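Long-range contact in possible adhesin (Caldicellulosiruptor kronotskyensis, PDB 4WA0), which probably mediates attachment of the cell to cellulose as a tapirin, of which this chain is the C-terminal beta-helix domain: residues E55-Q60 with K84-S89. Sequence-based numbering, arbitrary orientation. Where two conformers were deposited one is given.
Sequences EMVINQ and KANRIS
The side-chain amides of Asn59 and Asn86 lie side by side, nearly coplanar, their planes 16° apart. Asn86 ND2 donates to Asn59 OD1 at 2.7 Å in an almost straight bond. The acceptor lies in the amide plane of Asn86. Both have CG anti to the carbonyl carbon (chi1 -74° and -71°), which on parallel backbones points them the same way. Val57 CG1 sits obliquely over one face of the Asn86 amide, 3.6 Å from ND2.

The amide of Gln60 reaches across to residues 84-89. Asn86 O lies over one face of it, 3.3 Å from Gln60 CD. Gln60 OE1 accepts from the backbone N of Ile88 at 2.8 Å, so a side chain replaces a backbone carbonyl after the strands end. NE2 of the same amide binds Thr93, so both ends have partners. CB of Gln60 packs on CB of Ile88 at 3.9 Å.

Before this point the pairing is regular. Lys84 N bonds Met56 O, Ile58 N bonds Lys84 O, and Asn86 N bonds Ile58 O at 3.0 Å. A water donates to both Ile58 O and Asn86 O, bridging the segments where they leave the sheet. Ile58 and Ala85 share the buried face, where Ile58 also meets Ile71 and Ile95.

The asparagine-asparagine side-chain bond joins neighbouring coils, whose in-register parallel strands 56-58 and 83-85 are typical of a parallel beta-helix.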
# COMPACT_ATOMS: atom_id res chain seq x y z
N GLU A 55 6.27 9.16 3.18
CA GLU A 55 5.16 9.23 4.08
C GLU A 55 4.05 8.35 3.47
O GLU A 55 3.94 8.32 2.25
CB GLU A 55 4.63 10.64 4.08
CG GLU A 55 5.59 11.70 4.59
CD GLU A 55 5.93 11.62 6.04
OE1 GLU A 55 5.32 10.84 6.80
OE2 GLU A 55 6.78 12.44 6.46
N MSE A 56 3.25 7.65 4.28
CA MSE A 56 2.03 6.99 3.80
C MSE A 56 0.91 7.66 4.47
O MSE A 56 0.92 7.86 5.69
CB MSE A 56 1.96 5.51 4.13
CG MSE A 56 0.72 4.79 3.60
SE MSE A 56 0.97 2.83 3.74
CE MSE A 56 2.42 2.30 2.64
N VAL A 57 -0.09 8.01 3.69
CA VAL A 57 -1.32 8.64 4.21
C VAL A 57 -2.48 7.87 3.62
O VAL A 57 -2.53 7.66 2.38
CB VAL A 57 -1.40 10.11 3.78
CG1 VAL A 57 -2.73 10.73 4.16
CG2 VAL A 57 -0.27 10.90 4.42
N ILE A 58 -3.46 7.57 4.48
CA ILE A 58 -4.67 6.84 4.10
C ILE A 58 -5.84 7.72 4.45
O ILE A 58 -6.06 8.00 5.57
CB ILE A 58 -4.83 5.44 4.71
CG1 ILE A 58 -3.56 4.63 4.48
CG2 ILE A 58 -6.13 4.80 4.17
CD1 ILE A 58 -3.54 3.28 5.21
N ASN A 59 -6.53 8.19 3.43
CA ASN A 59 -7.65 9.08 3.61
C ASN A 59 -8.99 8.37 3.66
O ASN A 59 -9.12 7.26 3.21
CB ASN A 59 -7.58 10.16 2.54
CG ASN A 59 -6.43 11.18 2.88
OD1 ASN A 59 -6.30 11.62 4.03
ND2 ASN A 59 -5.68 11.51 1.96
N GLN A 60 -9.95 9.06 4.23
CA GLN A 60 -11.36 8.64 4.30
C GLN A 60 -12.21 9.67 3.58
O GLN A 60 -11.80 10.84 3.49
CB GLN A 60 -11.82 8.53 5.77
CG GLN A 60 -11.19 7.33 6.46
CD GLN A 60 -11.71 7.04 7.85
OE1 GLN A 60 -12.32 7.88 8.52
NE2 GLN A 60 -11.42 5.86 8.32
N LYS A 84 -0.09 7.77 8.44
CA LYS A 84 -1.18 8.53 9.01
C LYS A 84 -2.50 8.06 8.42
O LYS A 84 -2.71 8.22 7.21
CB LYS A 84 -1.02 10.04 8.75
CG LYS A 84 -2.15 10.81 9.37
CD LYS A 84 -1.98 12.31 9.39
CE LYS A 84 -2.59 12.84 10.68
NZ LYS A 84 -3.04 14.24 10.61
N ALA A 85 -3.37 7.52 9.29
CA ALA A 85 -4.75 7.09 8.88
C ALA A 85 -5.72 8.14 9.34
O ALA A 85 -6.04 8.28 10.50
CB ALA A 85 -5.06 5.73 9.39
N ASN A 86 -6.14 8.99 8.40
CA ASN A 86 -6.99 10.10 8.70
C ASN A 86 -8.46 9.69 9.01
O ASN A 86 -8.91 8.57 8.69
CB ASN A 86 -6.92 11.17 7.59
CG ASN A 86 -5.59 11.89 7.57
OD1 ASN A 86 -5.03 12.22 8.63
ND2 ASN A 86 -5.10 12.19 6.40
N ARG A 87 -9.19 10.62 9.62
CA ARG A 87 -10.49 10.37 10.15
C ARG A 87 -11.55 11.27 9.52
O ARG A 87 -11.49 12.52 9.65
CB ARG A 87 -10.49 10.60 11.67
CG ARG A 87 -11.79 10.30 12.39
CD ARG A 87 -11.65 10.42 13.88
NE ARG A 87 -12.87 10.00 14.49
CZ ARG A 87 -13.11 8.80 15.00
NH1 ARG A 87 -12.16 7.89 15.09
NH2 ARG A 87 -14.28 8.56 15.51
N ILE A 88 -12.48 10.69 8.81
CA ILE A 88 -13.73 11.41 8.42
C ILE A 88 -14.89 10.49 8.81
O ILE A 88 -15.12 9.44 8.18
CB ILE A 88 -13.84 11.72 6.90
CG1 ILE A 88 -12.63 12.53 6.42
CG2 ILE A 88 -15.21 12.33 6.56
CD1 ILE A 88 -12.54 13.97 6.80
N SER A 89 -15.64 10.88 9.83
CA SER A 89 -16.86 10.11 10.22
C SER A 89 -17.84 9.95 9.05
O SER A 89 -18.07 10.89 8.33
CB SER A 89 -17.61 10.78 11.38
OG SER A 89 -18.99 10.35 11.47
O HOH W 1 -7.76 6.46 7.23